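Local coordinates for protein peptide synthase (Silicibacter pomeroyi DSS-3, PDB 2QTP) that is of unknown function but belongs to a family with a variant of the Bacillus chorismate mutase fold and may act in amino-acid metabolism, at residues V31-I36 with M164-V169; E46-L51 with L92-A97. One frame throughout, in Å; residues are numbered along the deposited sequence.

How the contacts relate
The centre of contact 1 lies about 3 Å from the centre of the chain. It pairs strand 21-37 with strand 162-171 in the main mixed sheet. Contact 2 lies toward one end of the molecule, where the start of helix 49-70 meets the short helix 92-98; its centre is about 16 Å from the centre of the chain. The centres of contacts 1 and 2 are about 17 Å apart. The nearest atoms of contacts 1 and 2 are about 5 Å apart and do not touch. Strand 21-37 leads on to helix 49-70, which later packs on Ala32 and Ala34 of contact 1. In sequence, both segments of contact 2 fall between the two strands of contact 1.

Contact 1: residues V31-I36 with M164-V169; sequences VAVAVI and MVAVAV
Val33 and the selenomethionine Met164 meet in the middle of the main mixed sheet, in a fold described as a variant of the Bacillus chorismate mutase fold. Strands 31-36 and 164-169 run antiparallel, with 4.6 Å between their axes and 167° between their directions. Ala32 with Val167 and Ala34 with Val165 are the hydrogen-bonded pairs. Each gives two nearly straight bonds, such as Ala34 N to Val165 O at 2.9 Å. CA-H...O contacts fill in between, as from Val33 CA to Val165 O at 3.2 Å.

The two faces differ. The face with Val31, Val33, Val35, Met164, Ala166 and Ala168 is the tightly packed one. Here the methyl of Ala166 touches two valines: its CB lies 3.8 Å from Val33 CG2 and 3.9 Å from Val31 CG2. Strands 131-135 and 148-152 cover this face, with Val133, Ile150 and Val152 against it. The face with Ala32, Ala34, Val165 and Val167 is looser between the strands. Helix 49-70 covers this face, with Leu62 against Ala32 and Leu58 against Ala34. Neither face is open to solvent, since all the touching residues are buried.

Val33 CG1 stands anti to the backbone N (chi1 180°), which directs this branch at Met164. The two side chains run obliquely to each other. Val33 CG1 presses on Met164 CG at 3.4 Å, closer than normal van der Waals contact, while the selenium SE of Met164 stays 4.0 Å from the same Val33 CG1.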
ATOM      1  N   VAL A  31      -4.160  -2.157  -6.357  1.00 61.44           N
ATOM      2  CA  VAL A  31      -3.531  -1.614  -5.159  1.00 63.34           C
ATOM      3  C   VAL A  31      -4.537  -0.673  -4.475  1.00 64.21           C
ATOM      4  O   VAL A  31      -5.219   0.088  -5.143  1.00 64.44           O
ATOM      5  CB  VAL A  31      -2.145  -0.910  -5.450  1.00 63.75           C
ATOM      6  CG1 VAL A  31      -2.205   0.034  -6.574  1.00 65.76           C
ATOM      7  CG2 VAL A  31      -1.605  -0.195  -4.184  1.00 62.36           C
ATOM      8  N   ALA A  32      -4.688  -0.816  -3.165  1.00 63.43           N
ATOM      9  CA  ALA A  32      -5.564   0.033  -2.351  1.00 63.87           C
ATOM     10  C   ALA A  32      -4.645   0.836  -1.408  1.00 63.88           C
ATOM     11  O   ALA A  32      -3.713   0.278  -0.816  1.00 62.71           O
ATOM     12  CB  ALA A  32      -6.604  -0.820  -1.562  1.00 60.38           C
ATOM     13  N   VAL A  33      -4.915   2.136  -1.307  1.00 62.54           N
ATOM     14  CA  VAL A  33      -4.101   3.090  -0.560  1.00 63.35           C
ATOM     15  C   VAL A  33      -4.979   3.885   0.423  1.00 65.21           C
ATOM     16  O   VAL A  33      -6.113   4.280   0.078  1.00 63.67           O
ATOM     17  CB  VAL A  33      -3.414   4.096  -1.534  1.00 65.91           C
ATOM     18  CG1 VAL A  33      -2.590   5.071  -0.782  1.00 71.79           C
ATOM     19  CG2 VAL A  33      -2.572   3.343  -2.523  1.00 66.31           C
ATOM     20  N   ALA A  34      -4.466   4.081   1.643  1.00 63.48           N
ATOM     21  CA  ALA A  34      -5.130   4.918   2.676  1.00 65.93           C
ATOM     22  C   ALA A  34      -4.171   5.993   3.110  1.00 66.24           C
ATOM     23  O   ALA A  34      -2.967   5.755   3.231  1.00 65.55           O
ATOM     24  CB  ALA A  34      -5.586   4.106   3.884  1.00 64.73           C
ATOM     25  N   VAL A  35      -4.710   7.194   3.272  1.00 65.08           N
ATOM     26  CA  VAL A  35      -3.968   8.330   3.801  1.00 66.54           C
ATOM     27  C   VAL A  35      -4.491   8.585   5.205  1.00 65.18           C
ATOM     28  O   VAL A  35      -5.668   8.882   5.396  1.00 64.71           O
ATOM     29  CB  VAL A  35      -4.095   9.584   2.912  1.00 67.25           C
ATOM     30  CG1 VAL A  35      -3.275  10.762   3.488  1.00 63.97           C
ATOM     31  CG2 VAL A  35      -3.689   9.244   1.450  1.00 63.42           C
ATOM     32  N   ILE A  36      -3.613   8.445   6.198  1.00 67.55           N
ATOM     33  CA  ILE A  36      -4.006   8.663   7.583  1.00 67.49           C
ATOM     34  C   ILE A  36      -3.131   9.704   8.249  1.00 66.51           C
ATOM     35  O   ILE A  36      -2.041   9.947   7.804  1.00 63.73           O
ATOM     36  CB  ILE A  36      -3.911   7.356   8.417  1.00 70.84           C
ATOM     37  CG1 ILE A  36      -2.475   6.816   8.398  1.00 69.68           C
ATOM     38  CG2 ILE A  36      -4.886   6.310   7.888  1.00 66.83           C
ATOM     39  CD1 ILE A  36      -2.132   5.903   9.540  1.00 68.53           C
HETATM   40  N   MSE A 164       0.964   7.414   4.061  1.00 66.80           N
HETATM   41  CA  MSE A 164       0.252   6.831   2.924  1.00 64.78           C
HETATM   42  C   MSE A 164       0.631   5.344   2.928  1.00 65.41           C
HETATM   43  O   MSE A 164       1.798   4.984   2.799  1.00 64.28           O
HETATM   44  CB  MSE A 164       0.642   7.524   1.607  1.00 68.39           C
HETATM   45  CG  MSE A 164      -0.193   7.141   0.449  1.00 65.84           C
HETATM   46 SE   MSE A 164       0.150   8.009  -1.193  0.75 63.87          SE
HETATM   47  CE  MSE A 164       1.911   7.206  -1.660  1.00 63.06           C
ATOM     48  N   VAL A 165      -0.350   4.489   3.159  1.00 65.09           N
ATOM     49  CA  VAL A 165      -0.131   3.045   3.274  1.00 65.77           C
ATOM     50  C   VAL A 165      -0.808   2.345   2.079  1.00 64.27           C
ATOM     51  O   VAL A 165      -1.909   2.681   1.750  1.00 63.83           O
ATOM     52  CB  VAL A 165      -0.782   2.552   4.590  1.00 67.23           C
ATOM     53  CG1 VAL A 165      -0.470   1.069   4.824  1.00 66.45           C
ATOM     54  CG2 VAL A 165      -0.328   3.461   5.769  1.00 63.23           C
ATOM     55  N   ALA A 166      -0.157   1.357   1.485  1.00 64.32           N
ATOM     56  CA  ALA A 166      -0.652   0.636   0.335  1.00 63.35           C
ATOM     57  C   ALA A 166      -0.536  -0.884   0.484  1.00 62.86           C
ATOM     58  O   ALA A 166       0.435  -1.406   1.042  1.00 63.21           O
ATOM     59  CB  ALA A 166       0.111   1.093  -0.951  1.00 61.59           C
ATOM     60  N   VAL A 167      -1.556  -1.585  -0.023  1.00 64.06           N
ATOM     61  CA  VAL A 167      -1.556  -3.046  -0.174  1.00 59.95           C
ATOM     62  C   VAL A 167      -1.891  -3.365  -1.642  1.00 63.88           C
ATOM     63  O   VAL A 167      -2.829  -2.786  -2.222  1.00 60.92           O
ATOM     64  CB  VAL A 167      -2.578  -3.704   0.770  1.00 64.82           C
ATOM     65  CG1 VAL A 167      -2.760  -5.181   0.432  1.00 58.31           C
ATOM     66  CG2 VAL A 167      -2.167  -3.468   2.282  1.00 56.06           C
ATOM     67  N   ALA A 168      -1.124  -4.269  -2.248  1.00 61.70           N
ATOM     68  CA  ALA A 168      -1.320  -4.658  -3.642  1.00 60.42           C
ATOM     69  C   ALA A 168      -1.485  -6.171  -3.731  1.00 62.88           C
ATOM     70  O   ALA A 168      -0.953  -6.904  -2.893  1.00 61.18           O
ATOM     71  CB  ALA A 168      -0.133  -4.216  -4.481  1.00 59.72           C
ATOM     72  N   VAL A 169      -2.230  -6.602  -4.747  1.00 61.90           N
ATOM     73  CA  VAL A 169      -2.515  -7.991  -5.059  1.00 64.48           C
ATOM     74  C   VAL A 169      -2.542  -8.104  -6.592  1.00 64.76           C
ATOM     75  O   VAL A 169      -2.922  -7.150  -7.277  1.00 65.36           O
ATOM     76  CB  VAL A 169      -3.903  -8.428  -4.470  1.00 65.35           C
ATOM     77  CG1 VAL A 169      -4.151  -9.902  -4.707  1.00 69.34           C
ATOM     78  CG2 VAL A 169      -3.976  -8.141  -2.956  1.00 66.11           C
TER

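Contact 2: residues E46-L51 with L92-A97; sequences EDLTEL and LEHAAA
Ala97 CB sits against both leucines of segment 46-51, at 3.7 Å from Leu48 CB and 3.9 Å from Leu51 CB. Both leucines also reach His94, and Leu48 goes on to Glu93. Leu51 CD1 touches His94 CB at 3.5 Å and also lies near the His94 backbone O. Leu48 splits its two methyls: CD2 approaches His94 CD2 at 3.8 Å, while CD1 lies 3.6 Å from Glu93 O. Leu48 and His94 cross at about a right angle. The Glu93 carboxylate leads away from this apolar patch.

Further neighbours surround these groups. His94 ND1 is hydrogen-bonded to Asn38 ND2, which probably helps fix the turn of the ring. Pro39 and Phe40 pack on Leu51, and Phe40 also reaches Leu48. On the far side of helix 92-98, Ala95 faces Ala84 and Val86 of strand 79-86.

Leu48 is the N-cap residue of helix 49-70. Just before it, Asp47 OD1 accepts from Thr49 N at 3.0 Å. The N-terminal end of helix 49-70, with its cap residue, packs through two leucines on helix 92-98, beside an Asx turn.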
ATOM      1  N   GLU A  46       9.009   6.246  21.388  1.00 69.41           N
ATOM      2  CA  GLU A  46       9.644   4.927  21.252  1.00 68.74           C
ATOM      3  C   GLU A  46       8.612   3.813  21.092  1.00 66.33           C
ATOM      4  O   GLU A  46       8.853   2.838  20.388  1.00 64.13           O
ATOM      5  CB  GLU A  46      10.467   4.617  22.492  1.00 72.67           C
ATOM      6  CG  GLU A  46      11.323   5.768  22.975  1.00 85.64           C
ATOM      7  CD  GLU A  46      12.743   5.601  22.604  1.00 95.68           C
ATOM      8  OE1 GLU A  46      13.028   5.409  21.396  1.00103.21           O
ATOM      9  OE2 GLU A  46      13.571   5.652  23.543  1.00102.05           O
ATOM     10  N   ASP A  47       7.482   3.958  21.771  1.00 64.30           N
ATOM     11  CA  ASP A  47       6.429   2.939  21.759  1.00 64.57           C
ATOM     12  C   ASP A  47       5.474   3.244  20.634  1.00 64.57           C
ATOM     13  O   ASP A  47       4.656   4.193  20.705  1.00 65.81           O
ATOM     14  CB  ASP A  47       5.723   2.898  23.127  1.00 60.89           C
ATOM     15  CG  ASP A  47       4.589   1.874  23.173  1.00 68.65           C
ATOM     16  OD1 ASP A  47       4.253   1.235  22.149  1.00 64.71           O
ATOM     17  OD2 ASP A  47       3.999   1.719  24.236  1.00 72.53           O
ATOM     18  N   LEU A  48       5.582   2.436  19.578  1.00 65.22           N
ATOM     19  CA  LEU A  48       4.810   2.635  18.350  1.00 63.81           C
ATOM     20  C   LEU A  48       3.602   1.706  18.257  1.00 62.64           C
ATOM     21  O   LEU A  48       3.067   1.513  17.192  1.00 60.73           O
ATOM     22  CB  LEU A  48       5.742   2.443  17.143  1.00 65.38           C
ATOM     23  CG  LEU A  48       7.003   3.311  17.163  1.00 65.89           C
ATOM     24  CD1 LEU A  48       8.015   2.971  16.028  1.00 66.26           C
ATOM     25  CD2 LEU A  48       6.586   4.810  17.073  1.00 65.00           C
ATOM     26  N   THR A  49       3.190   1.123  19.382  1.00 62.43           N
ATOM     27  CA  THR A  49       2.053   0.216  19.444  1.00 62.91           C
ATOM     28  C   THR A  49       0.864   0.755  18.654  1.00 65.95           C
ATOM     29  O   THR A  49       0.243   0.029  17.878  1.00 68.50           O
ATOM     30  CB  THR A  49       1.668  -0.018  20.931  1.00 63.14           C
ATOM     31  OG1 THR A  49       2.746  -0.700  21.574  1.00 59.75           O
ATOM     32  CG2 THR A  49       0.350  -0.831  21.116  1.00 57.43           C
ATOM     33  N   GLU A  50       0.561   2.032  18.851  1.00 67.11           N
ATOM     34  CA  GLU A  50      -0.613   2.630  18.253  1.00 68.44           C
ATOM     35  C   GLU A  50      -0.560   2.528  16.720  1.00 66.48           C
ATOM     36  O   GLU A  50      -1.575   2.261  16.084  1.00 66.73           O
ATOM     37  CB  GLU A  50      -0.747   4.093  18.713  1.00 69.17           C
ATOM     38  CG  GLU A  50      -2.053   4.750  18.277  1.00 77.87           C
ATOM     39  CD  GLU A  50      -2.127   6.265  18.517  1.00 75.91           C
ATOM     40  OE1 GLU A  50      -1.430   6.807  19.419  1.00 78.28           O
ATOM     41  OE2 GLU A  50      -2.919   6.892  17.773  1.00 85.80           O
ATOM     42  N   LEU A  51       0.619   2.698  16.126  1.00 65.63           N
ATOM     43  CA  LEU A  51       0.735   2.525  14.679  1.00 65.31           C
ATOM     44  C   LEU A  51       0.670   1.056  14.230  1.00 64.85           C
ATOM     45  O   LEU A  51       0.217   0.812  13.129  1.00 64.18           O
ATOM     46  CB  LEU A  51       1.976   3.205  14.103  1.00 64.75           C
ATOM     47  CG  LEU A  51       1.910   4.721  13.862  1.00 67.27           C
ATOM     48  CD1 LEU A  51       3.247   5.219  13.345  1.00 69.80           C
ATOM     49  CD2 LEU A  51       0.816   5.142  12.917  1.00 65.71           C
ATOM     50  N   LEU A  92      10.989   7.192   9.646  1.00 65.07           N
ATOM     51  CA  LEU A  92      10.923   5.963   8.885  1.00 67.61           C
ATOM     52  C   LEU A  92      10.406   4.805   9.731  1.00 67.80           C
ATOM     53  O   LEU A  92       9.721   3.927   9.207  1.00 68.01           O
ATOM     54  CB  LEU A  92      12.295   5.634   8.304  1.00 66.73           C
ATOM     55  CG  LEU A  92      12.376   4.796   7.026  1.00 76.50           C
ATOM     56  CD1 LEU A  92      11.472   5.323   5.899  1.00 69.72           C
ATOM     57  CD2 LEU A  92      13.848   4.715   6.555  1.00 72.28           C
ATOM     58  N   GLU A  93      10.715   4.820  11.033  1.00 66.55           N
ATOM     59  CA  GLU A  93      10.261   3.787  11.966  1.00 66.41           C
ATOM     60  C   GLU A  93       8.754   3.756  12.086  1.00 63.24           C
ATOM     61  O   GLU A  93       8.196   2.724  12.420  1.00 64.22           O
ATOM     62  CB  GLU A  93      10.815   3.994  13.392  1.00 67.54           C
ATOM     63  CG  GLU A  93      12.278   3.735  13.565  1.00 77.47           C
ATOM     64  CD  GLU A  93      13.167   4.887  13.053  1.00 87.56           C
ATOM     65  OE1 GLU A  93      12.664   5.995  12.744  1.00 76.81           O
ATOM     66  OE2 GLU A  93      14.393   4.664  12.974  1.00 99.30           O
ATOM     67  N   HIS A  94       8.103   4.892  11.831  1.00 63.95           N
ATOM     68  CA  HIS A  94       6.638   4.939  11.813  1.00 64.31           C
ATOM     69  C   HIS A  94       6.046   4.089  10.662  1.00 63.98           C
ATOM     70  O   HIS A  94       5.043   3.408  10.834  1.00 60.64           O
ATOM     71  CB  HIS A  94       6.114   6.377  11.740  1.00 62.98           C
ATOM     72  CG  HIS A  94       6.604   7.257  12.852  1.00 64.39           C
ATOM     73  ND1 HIS A  94       6.565   8.632  12.787  1.00 60.45           N
ATOM     74  CD2 HIS A  94       7.201   6.954  14.031  1.00 62.93           C
ATOM     75  CE1 HIS A  94       7.076   9.134  13.896  1.00 63.89           C
ATOM     76  NE2 HIS A  94       7.483   8.139  14.661  1.00 60.16           N
ATOM     77  N   ALA A  95       6.705   4.118   9.514  1.00 62.81           N
ATOM     78  CA  ALA A  95       6.334   3.276   8.367  1.00 63.38           C
ATOM     79  C   ALA A  95       6.595   1.814   8.711  1.00 63.31           C
ATOM     80  O   ALA A  95       5.777   0.939   8.424  1.00 66.33           O
ATOM     81  CB  ALA A  95       7.119   3.691   7.090  1.00 61.43           C
ATOM     82  N   ALA A  96       7.745   1.526   9.303  1.00 63.44           N
ATOM     83  CA  ALA A  96       8.022   0.168   9.786  1.00 62.23           C
ATOM     84  C   ALA A  96       6.907  -0.370  10.690  1.00 62.87           C
ATOM     85  O   ALA A  96       6.460  -1.509  10.524  1.00 62.19           O
ATOM     86  CB  ALA A  96       9.338   0.119  10.488  1.00 61.09           C
ATOM     87  N   ALA A  97       6.467   0.455  11.641  1.00 62.24           N
ATOM     88  CA  ALA A  97       5.471   0.065  12.622  1.00 62.60           C
ATOM     89  C   ALA A  97       4.166  -0.220  11.936  1.00 63.90           C
ATOM     90  O   ALA A  97       3.526  -1.239  12.179  1.00 66.76           O
ATOM     91  CB  ALA A  97       5.292   1.167  13.696  1.00 58.35           C
TER